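Local coordinates for glycoside Hydrolase (Bacteroides uniformis, PDB 5TA0), which is a family GH86 glycoside hydrolase that probably cleaves agarose chains in the agarose-degrading pathway of a human gut bacterium, at residues S349-L354 / E506-I511; L354-E359 / N590-V595; M358-N363 / V561-L566. All blocks are in the same frame, centred on the assembly; numbering follows the deposited sequence.

Interaction 1 (S349-L354 / E506-I511); sequences STNSML and EATCVI. With EDO (1,2-ethanediol), chain O.
The flat group of this contact is the Asn-351 carboxamide, and Thr-508 OG1 stands above its plane, 3.5 Å from Asn-351 CG and displaced toward the CB end. The other conspicuous neighbour, water 1, lies close to that plane beyond ND2, while OD1 is held by the indole N-H of Trp-417. The tightest touch is made by aliphatic carbon: Asn-351 CB comes within 3.2 Å of Thr-508 OG1. Although Asn-351 ND2 is 3.4 Å from Thr-508 OG1, the hydroxyl sits over the amide and the N-H does not aim at it, so the pair is not hydrogen-bonded. Water 1 makes the link instead, accepting from Asn-351 ND2 at 3.0 Å and pairing with Thr-508 OG1 at 2.8 Å. With OG1 anti to its carbonyl carbon (chi1 -53°), the threonine hydroxyl is turned toward Asn-351, where it meets water 1. Here helix 340-358 of the alpha/beta barrel, which joins the parallel strands 321-326 and 364-369, rests against the start of strand 508-514 in the large sheet of the beta-sandwich domain. Asn-450, on neighbouring strand 444-451, ties the two together: its ND2 bonds to Thr-508 OG1 and its OD1 to Ser-352 OG. Two residues before the strand begins, the carbonyl oxygen of Glu-506 receives a 2.8 Å hydrogen bond from water 2, which also reaches Ser-352 OG weakly, and a further weak one from water 1. The residues that flank them are buried, and the two waters bridge polar groups of helix and strand segment. Elsewhere on the helix, Thr-350 OG1 accepts a 2.8 Å hydrogen bond from O2 of an ethanediol, probably a crystallisation additive, that is also bound by Tyr-414.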
loop_
_atom_site.group_PDB
_atom_site.type_symbol
_atom_site.label_atom_id
_atom_site.label_comp_id
_atom_site.label_asym_id
_atom_site.label_seq_id
_atom_site.Cartn_x
_atom_site.Cartn_y
_atom_site.Cartn_z
ATOM N N SER A 349 8.827 -1.285 8.196
ATOM C CA SER A 349 8.052 -0.444 7.286
ATOM C C SER A 349 6.781 -1.152 6.835
ATOM O O SER A 349 5.726 -0.518 6.760
ATOM C CB SER A 349 8.901 -0.037 6.087
ATOM O OG SER A 349 9.852 0.955 6.474
ATOM N N THR A 350 6.887 -2.440 6.548
ATOM C CA THR A 350 5.724 -3.198 6.119
ATOM C C THR A 350 4.614 -3.175 7.150
ATOM O O THR A 350 3.451 -2.883 6.809
ATOM C CB THR A 350 6.076 -4.657 5.797
ATOM O OG1 THR A 350 7.097 -4.686 4.805
ATOM C CG2 THR A 350 4.851 -5.368 5.229
ATOM N N ASN A 351 4.940 -3.472 8.402
ATOM C CA ASN A 351 3.910 -3.547 9.422
ATOM C C ASN A 351 3.206 -2.207 9.635
ATOM O O ASN A 351 1.980 -2.155 9.742
ATOM C CB ASN A 351 4.497 -4.051 10.748
ATOM C CG ASN A 351 4.668 -5.542 10.785
ATOM O OD1 ASN A 351 3.862 -6.292 10.269
ATOM N ND2 ASN A 351 5.753 -5.990 11.365
ATOM N N SER A 352 3.966 -1.113 9.700
ATOM C CA SER A 352 3.371 0.193 9.905
ATOM C C SER A 352 2.492 0.601 8.727
ATOM O O SER A 352 1.358 1.052 8.921
ATOM C CB SER A 352 4.400 1.283 10.198
ATOM O OG SER A 352 5.075 1.036 11.418
ATOM N N MET A 353 3.007 0.472 7.492
ATOM C CA MET A 353 2.207 0.842 6.344
ATOM C C MET A 353 0.924 0.012 6.242
ATOM O O MET A 353 -0.155 0.563 5.954
ATOM C CB MET A 353 3.036 0.692 5.083
ATOM C CG MET A 353 4.140 1.737 4.982
ATOM S SD MET A 353 4.835 1.771 3.317
ATOM C CE MET A 353 6.036 3.079 3.530
ATOM N N LEU A 354 1.039 -1.292 6.504
ATOM C CA LEU A 354 -0.127 -2.165 6.506
ATOM C C LEU A 354 -1.204 -1.657 7.439
ATOM O O LEU A 354 -2.361 -1.580 7.059
ATOM C CB LEU A 354 0.249 -3.586 6.872
ATOM C CG LEU A 354 -0.928 -4.544 7.107
ATOM C CD1 LEU A 354 -1.880 -4.609 5.915
ATOM C CD2 LEU A 354 -0.408 -5.938 7.398
ATOM N N GLU A 506 9.843 0.780 17.135
ATOM C CA GLU A 506 9.303 0.461 15.786
ATOM C C GLU A 506 8.753 -0.969 15.673
ATOM O O GLU A 506 8.722 -1.545 14.581
ATOM C CB GLU A 506 10.346 0.760 14.695
ATOM C CG GLU A 506 10.688 2.219 14.550
ATOM C CD GLU A 506 11.740 2.440 13.490
ATOM O OE1 GLU A 506 12.933 2.136 13.769
ATOM O OE2 GLU A 506 11.394 2.860 12.363
ATOM N N ALA A 507 8.288 -1.553 16.779
ATOM C CA ALA A 507 7.913 -2.935 16.822
ATOM C C ALA A 507 6.403 -3.116 16.605
ATOM O O ALA A 507 5.627 -2.146 16.619
ATOM C CB ALA A 507 8.343 -3.566 18.156
ATOM N N THR A 508 6.017 -4.367 16.408
ATOM C CA THR A 508 4.598 -4.733 16.314
ATOM C C THR A 508 4.338 -5.883 17.248
ATOM O O THR A 508 5.182 -6.807 17.360
ATOM C CB THR A 508 4.244 -5.150 14.865
ATOM O OG1 THR A 508 4.653 -4.131 13.960
ATOM C CG2 THR A 508 2.751 -5.373 14.680
ATOM N N CYS A 509 3.176 -5.885 17.907
ATOM C CA CYS A 509 2.693 -7.084 18.547
ATOM C C CYS A 509 1.312 -7.464 18.016
ATOM O O CYS A 509 0.519 -6.593 17.636
ATOM C CB CYS A 509 2.648 -6.974 20.073
ATOM S SG CYS A 509 1.608 -5.656 20.748
ATOM N N VAL A 510 1.073 -8.768 17.973
ATOM C CA VAL A 510 -0.255 -9.333 17.700
ATOM C C VAL A 510 -0.588 -10.173 18.934
ATOM O O VAL A 510 0.115 -11.169 19.219
ATOM C CB VAL A 510 -0.303 -10.182 16.413
ATOM C CG1 VAL A 510 -1.642 -10.917 16.279
ATOM C CG2 VAL A 510 -0.040 -9.309 15.189
ATOM N N ILE A 511 -1.627 -9.748 19.647
ATOM C CA ILE A 511 -2.065 -10.421 20.884
ATOM C C ILE A 511 -3.309 -11.205 20.533
ATOM O O ILE A 511 -4.279 -10.653 20.009
ATOM C CB ILE A 511 -2.339 -9.395 21.985
ATOM C CG1 ILE A 511 -1.096 -8.532 22.259
ATOM C CG2 ILE A 511 -2.796 -10.098 23.271
ATOM C CD1 ILE A 511 -1.373 -7.206 22.893
HETATM C C1 EDO O . 7.095 -9.186 3.682
HETATM O O1 EDO O . 5.755 -8.864 3.902
HETATM C C2 EDO O . 7.840 -8.293 4.644
HETATM O O2 EDO O . 8.140 -7.122 3.891
HETATM O O HOH W 1 7.360 -4.188 13.106
HETATM O O HOH W 2 6.843 -1.573 12.527
#

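Interaction 2 (L354-E359 / N590-V595); sequences LMQFME and NFRGDV. With EDO (1,2-ethanediol), chain P.
Arg-592 meets Glu-359 end-on, each terminal nitrogen taking one carboxylate oxygen: NH1 to OE2 at 2.8 Å and NH2 to OE1 at 3.0 Å. Both bonds are nearly straight and approach the oxygens on their syn sides; carboxylate and guanidinium are almost coplanar, 23° apart, so this two-pronged salt bridge restrains both groups from rotating. Glu-359 reaches out as an extended chain (chi2 178°), whereas Arg-592 bends at chi3 (-66°) to present its end. NH2 has a second acidic partner in Glu-607, which further pins the guanidinium. The bridge joins the C-terminal end region of barrel helix 340-358 to the loop between strands 583-585 and 602-609 of the C-terminal beta domain. Looser packing lies beside it, where Gln-356 and Arg-592 slide past each other in opposite directions. Gln-356 CG comes no nearer than 3.8 Å to Arg-592 NH1, and Gln-356 NE2 lies 4.0 Å from Arg-592 CD. The amide is committed to other partners, with NE2 bonded to Glu-301 and OE1 to the backbone N of Gly-297. Farther along the loop the chain turns outward to solvent: Val-595 is exposed, and its carbonyl oxygen takes a 2.6 Å hydrogen bond from O1 of an ethanediol, probably a component of the crystallisation solution.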
loop_
_atom_site.group_PDB
_atom_site.type_symbol
_atom_site.label_atom_id
_atom_site.label_comp_id
_atom_site.label_asym_id
_atom_site.label_seq_id
_atom_site.Cartn_x
_atom_site.Cartn_y
_atom_site.Cartn_z
ATOM N N LEU A 354 1.039 -1.292 6.504
ATOM C CA LEU A 354 -0.127 -2.165 6.506
ATOM C C LEU A 354 -1.204 -1.657 7.439
ATOM O O LEU A 354 -2.361 -1.580 7.059
ATOM C CB LEU A 354 0.249 -3.586 6.872
ATOM C CG LEU A 354 -0.928 -4.544 7.107
ATOM C CD1 LEU A 354 -1.880 -4.609 5.915
ATOM C CD2 LEU A 354 -0.408 -5.938 7.398
ATOM N N MET A 355 -0.836 -1.313 8.666
ATOM C CA MET A 355 -1.838 -0.784 9.603
ATOM C C MET A 355 -2.551 0.455 9.027
ATOM O O MET A 355 -3.778 0.619 9.151
ATOM C CB MET A 355 -1.177 -0.438 10.942
ATOM C CG MET A 355 -0.686 -1.656 11.707
ATOM S SD MET A 355 -1.992 -2.624 12.442
ATOM C CE MET A 355 -2.431 -1.668 13.910
ATOM N N GLN A 356 -1.794 1.322 8.366
ATOM C CA GLN A 356 -2.364 2.542 7.790
ATOM C C GLN A 356 -3.265 2.218 6.610
ATOM O O GLN A 356 -4.339 2.804 6.503
ATOM C CB GLN A 356 -1.273 3.557 7.448
ATOM C CG GLN A 356 -0.505 3.965 8.719
ATOM C CD GLN A 356 0.539 5.031 8.549
ATOM O OE1 GLN A 356 1.722 4.820 8.879
ATOM N NE2 GLN A 356 0.117 6.203 8.096
ATOM N N PHE A 357 -2.930 1.209 5.809
ATOM C CA PHE A 357 -3.825 0.804 4.705
ATOM C C PHE A 357 -5.106 0.168 5.244
ATOM O O PHE A 357 -6.192 0.426 4.699
ATOM C CB PHE A 357 -3.149 -0.172 3.740
ATOM C CG PHE A 357 -1.875 0.362 3.110
ATOM C CD1 PHE A 357 -1.770 1.688 2.645
ATOM C CD2 PHE A 357 -0.793 -0.480 2.974
ATOM C CE1 PHE A 357 -0.597 2.154 2.068
ATOM C CE2 PHE A 357 0.351 -0.027 2.390
ATOM C CZ PHE A 357 0.462 1.284 1.957
ATOM N N MET A 358 -4.988 -0.565 6.338
ATOM C CA MET A 358 -6.165 -1.203 6.976
ATOM C C MET A 358 -7.159 -0.142 7.443
ATOM O O MET A 358 -8.380 -0.385 7.423
ATOM C CB MET A 358 -5.704 -2.093 8.128
ATOM C CG MET A 358 -5.086 -3.404 7.661
ATOM S SD MET A 358 -4.007 -4.231 8.869
ATOM C CE MET A 358 -5.195 -4.640 10.134
ATOM N N GLU A 359 -6.678 1.029 7.844
ATOM C CA GLU A 359 -7.559 2.131 8.227
ATOM C C GLU A 359 -8.382 2.669 7.077
ATOM O O GLU A 359 -9.345 3.378 7.351
ATOM C CB GLU A 359 -6.799 3.309 8.812
ATOM C CG GLU A 359 -6.121 3.039 10.109
ATOM C CD GLU A 359 -5.339 4.230 10.600
ATOM O OE1 GLU A 359 -5.863 5.368 10.550
ATOM O OE2 GLU A 359 -4.213 4.005 11.040
ATOM N N ASN A 590 1.632 16.542 19.609
ATOM C CA ASN A 590 2.070 15.278 19.008
ATOM C C ASN A 590 1.152 14.870 17.861
ATOM O O ASN A 590 -0.069 14.989 17.963
ATOM C CB ASN A 590 2.148 14.149 20.044
ATOM C CG ASN A 590 2.960 12.945 19.564
ATOM O OD1 ASN A 590 3.719 13.027 18.596
ATOM N ND2 ASN A 590 2.809 11.819 20.250
ATOM N N PHE A 591 1.764 14.408 16.772
ATOM C CA PHE A 591 1.053 13.874 15.612
ATOM C C PHE A 591 1.617 12.505 15.271
ATOM O O PHE A 591 2.595 12.048 15.855
ATOM C CB PHE A 591 1.107 14.852 14.418
ATOM C CG PHE A 591 2.489 15.323 14.077
ATOM C CD1 PHE A 591 2.935 16.559 14.525
ATOM C CD2 PHE A 591 3.360 14.538 13.330
ATOM C CE1 PHE A 591 4.217 17.006 14.228
ATOM C CE2 PHE A 591 4.642 14.972 13.035
ATOM C CZ PHE A 591 5.077 16.213 13.479
ATOM N N ARG A 592 0.967 11.832 14.334
ATOM C CA ARG A 592 1.335 10.478 13.974
ATOM C C ARG A 592 2.715 10.413 13.315
ATOM O O ARG A 592 2.925 10.955 12.224
ATOM C CB ARG A 592 0.249 9.949 13.038
ATOM C CG ARG A 592 0.370 8.496 12.707
ATOM C CD ARG A 592 -0.441 8.154 11.499
ATOM N NE ARG A 592 -1.894 8.281 11.636
ATOM C CZ ARG A 592 -2.782 7.301 11.447
ATOM N NH1 ARG A 592 -2.391 6.061 11.200
ATOM N NH2 ARG A 592 -4.087 7.550 11.495
ATOM N N GLY A 593 3.657 9.743 13.975
ATOM C CA GLY A 593 4.989 9.549 13.450
ATOM C C GLY A 593 5.972 10.684 13.668
ATOM O O GLY A 593 5.782 11.533 14.554
ATOM N N ASP A 594 7.017 10.675 12.853
ATOM C CA ASP A 594 8.237 11.415 13.152
ATOM C C ASP A 594 8.196 12.859 12.679
ATOM O O ASP A 594 7.379 13.245 11.840
ATOM C CB ASP A 594 9.471 10.668 12.620
ATOM C CG ASP A 594 9.680 10.833 11.140
ATOM O OD1 ASP A 594 8.994 10.137 10.354
ATOM O OD2 ASP A 594 10.530 11.645 10.723
ATOM N N VAL A 595 9.092 13.685 13.223
ATOM C CA VAL A 595 9.080 15.124 12.905
ATOM C C VAL A 595 9.692 15.477 11.541
ATOM O O VAL A 595 9.717 16.642 11.154
ATOM C CB VAL A 595 9.734 16.000 14.009
ATOM C CG1 VAL A 595 8.984 15.835 15.322
ATOM C CG2 VAL A 595 11.224 15.698 14.155
HETATM C C1 EDO P . 8.620 19.319 12.074
HETATM O O1 EDO P . 10.027 19.074 11.934
HETATM C C2 EDO P . 8.393 20.807 11.883
HETATM O O2 EDO P . 8.880 21.218 10.599
#

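Interaction 3 (M358-N363 / V561-L566); sequences MERTDN and VIRLGL
The chain leaving helix 340-358 makes a type I beta turn from Met-358 to Thr-361, closed by a weak 3.4 Å bond from Thr-361 N to Met-358 O, while residues 561-566 run as an extended strand well away from it. Arg-360 and Arg-563 span the gap from opposite directions, their CA atoms 14.0 Å apart. Only the guanidinium ends meet: Arg-360 NH2 lies 3.2 Å from Arg-563 NH2. Both atoms are donors, so the touch itself carries no bond, and the two guanidinium planes stand 85° apart, nearly perpendicular. Arg-360 is stretched from CG to NE. Arg-563 is kinked at chi3 (61°), which shortens its reach and turns its end across that of Arg-360. The two like charges are probably held together by the acidic side chains of barrel helix 298-315. Glu-301 OE1 forms salt bridges to NH2 of both arginines, and Asp-305 divides its oxygens between them, OD1 to Arg-360 NH2 and OD2 to Arg-563 NE. Through this cluster the loop that leads into barrel strand 364-369 is joined to strand 558-568 in a sheet of the C-terminal beta domain, with the helix serving as the shared anionic partner. The surrounding carboxylates probably stabilise both guanidinium groups in their charged form despite burial. Each arginine has a further partner at NH1: Glu-308 on the same helix for Arg-360, and Gln-638 on the adjacent strand 631-642 for Arg-563. On the loop side, Asn-363 N bonds to Arg-360 O at 2.9 Å, a further backbone bond in the loop just before strand 364-369 begins.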
loop_
_atom_site.group_PDB
_atom_site.type_symbol
_atom_site.label_atom_id
_atom_site.label_comp_id
_atom_site.label_asym_id
_atom_site.label_seq_id
_atom_site.Cartn_x
_atom_site.Cartn_y
_atom_site.Cartn_z
ATOM N N MET A 358 -4.988 -0.565 6.338
ATOM C CA MET A 358 -6.165 -1.203 6.976
ATOM C C MET A 358 -7.159 -0.142 7.443
ATOM O O MET A 358 -8.380 -0.385 7.423
ATOM C CB MET A 358 -5.704 -2.093 8.128
ATOM C CG MET A 358 -5.086 -3.404 7.661
ATOM S SD MET A 358 -4.007 -4.231 8.869
ATOM C CE MET A 358 -5.195 -4.640 10.134
ATOM N N GLU A 359 -6.678 1.029 7.844
ATOM C CA GLU A 359 -7.559 2.131 8.227
ATOM C C GLU A 359 -8.382 2.669 7.077
ATOM O O GLU A 359 -9.345 3.378 7.351
ATOM C CB GLU A 359 -6.799 3.309 8.812
ATOM C CG GLU A 359 -6.121 3.039 10.109
ATOM C CD GLU A 359 -5.339 4.230 10.600
ATOM O OE1 GLU A 359 -5.863 5.368 10.550
ATOM O OE2 GLU A 359 -4.213 4.005 11.040
ATOM N N ARG A 360 -7.972 2.413 5.821
ATOM C CA ARG A 360 -8.706 2.862 4.618
ATOM C C ARG A 360 -9.175 1.750 3.771
ATOM O O ARG A 360 -9.247 1.859 2.543
ATOM C CB ARG A 360 -7.777 3.631 3.678
ATOM C CG ARG A 360 -7.179 4.780 4.316
ATOM C CD ARG A 360 -6.448 5.637 3.295
ATOM N NE ARG A 360 -5.795 6.633 4.080
ATOM C CZ ARG A 360 -5.804 7.945 3.880
ATOM N NH1 ARG A 360 -6.410 8.499 2.829
ATOM N NH2 ARG A 360 -5.138 8.706 4.739
ATOM N N THR A 361 -9.495 0.630 4.395
ATOM C CA THR A 361 -9.797 -0.558 3.682
ATOM C C THR A 361 -10.936 -0.387 2.664
ATOM O O THR A 361 -10.940 -1.042 1.627
ATOM C CB THR A 361 -10.033 -1.730 4.667
ATOM O OG1 THR A 361 -10.222 -2.941 3.944
ATOM C CG2 THR A 361 -11.227 -1.480 5.590
ATOM N N ASP A 362 -11.896 0.487 2.943
ATOM C CA ASP A 362 -12.978 0.724 1.984
ATOM C C ASP A 362 -12.503 1.300 0.638
ATOM O O ASP A 362 -13.144 1.031 -0.350
ATOM C CB ASP A 362 -14.050 1.653 2.584
ATOM C CG ASP A 362 -13.525 3.021 2.978
ATOM O OD1 ASP A 362 -12.360 3.147 3.400
ATOM O OD2 ASP A 362 -14.332 3.970 2.907
ATOM N N ASN A 363 -11.432 2.075 0.639
ATOM C CA ASN A 363 -10.896 2.710 -0.585
ATOM C C ASN A 363 -9.539 2.176 -1.006
ATOM O O ASN A 363 -8.835 2.820 -1.814
ATOM C CB ASN A 363 -10.805 4.219 -0.378
ATOM C CG ASN A 363 -12.169 4.880 -0.330
ATOM O OD1 ASN A 363 -13.060 4.552 -1.117
ATOM N ND2 ASN A 363 -12.313 5.836 0.553
ATOM N N VAL A 561 -12.507 13.409 14.233
ATOM C CA VAL A 561 -11.124 13.815 14.016
ATOM C C VAL A 561 -11.012 14.669 12.772
ATOM O O VAL A 561 -11.388 14.217 11.668
ATOM C CB VAL A 561 -10.195 12.593 13.880
ATOM C CG1 VAL A 561 -8.741 13.050 13.590
ATOM C CG2 VAL A 561 -10.263 11.712 15.111
ATOM N N ILE A 562 -10.458 15.874 12.913
ATOM C CA ILE A 562 -10.167 16.722 11.767
ATOM C C ILE A 562 -8.747 16.419 11.331
ATOM O O ILE A 562 -7.842 16.253 12.161
ATOM C CB ILE A 562 -10.410 18.220 12.098
ATOM C CG1 ILE A 562 -11.917 18.466 12.134
ATOM C CG2 ILE A 562 -9.708 19.129 11.092
ATOM C CD1 ILE A 562 -12.304 19.800 12.727
ATOM N N ARG A 563 -8.559 16.350 10.016
ATOM C CA ARG A 563 -7.299 15.902 9.406
ATOM C C ARG A 563 -6.689 17.054 8.598
ATOM O O ARG A 563 -7.150 17.350 7.499
ATOM C CB ARG A 563 -7.571 14.689 8.509
ATOM C CG ARG A 563 -8.234 13.503 9.215
ATOM C CD ARG A 563 -8.706 12.459 8.213
ATOM N NE ARG A 563 -7.559 11.956 7.458
ATOM C CZ ARG A 563 -6.684 11.048 7.893
ATOM N NH1 ARG A 563 -6.886 10.373 9.026
ATOM N NH2 ARG A 563 -5.602 10.766 7.180
ATOM N N LEU A 564 -5.669 17.711 9.159
ATOM C CA LEU A 564 -5.061 18.881 8.551
ATOM C C LEU A 564 -3.809 18.501 7.800
ATOM O O LEU A 564 -2.788 18.234 8.409
ATOM C CB LEU A 564 -4.705 19.935 9.609
ATOM C CG LEU A 564 -5.837 20.372 10.508
ATOM C CD1 LEU A 564 -5.291 21.399 11.504
ATOM C CD2 LEU A 564 -6.993 20.967 9.718
ATOM N N GLY A 565 -3.894 18.417 6.470
ATOM C CA GLY A 565 -2.674 18.159 5.686
ATOM C C GLY A 565 -1.899 19.465 5.554
ATOM O O GLY A 565 -2.430 20.427 4.991
ATOM N N LEU A 566 -0.649 19.469 6.040
ATOM C CA LEU A 566 0.200 20.677 6.004
ATOM C C LEU A 566 1.494 20.341 5.288
ATOM O O LEU A 566 2.114 19.329 5.588
ATOM C CB LEU A 566 0.507 21.167 7.417
ATOM C CG LEU A 566 -0.676 21.491 8.320
ATOM C CD1 LEU A 566 -0.154 22.010 9.653
ATOM C CD2 LEU A 566 -1.621 22.482 7.665
#

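In the fold
The three contacts follow one path along the barrel: interaction 1 uses helix 340-358, interaction 2 its last turns, and interaction 3 the loop that follows. The centres of interactions 1 and 2 lie about 11 Å apart. Those of interactions 2 and 3 are about 10 Å apart, and those of interactions 1 and 3 about 18 Å. Their partners come in a different order along the chain, 506-511, then 561-566, then 590-595. The first belongs to the beta-sandwich with the nine-stranded sheet, the other two to the C-terminal beta domain. One barrel helix and its exit loop thus face both beta domains, and helix 298-315 adds Glu-301 beside interactions 2 and 3.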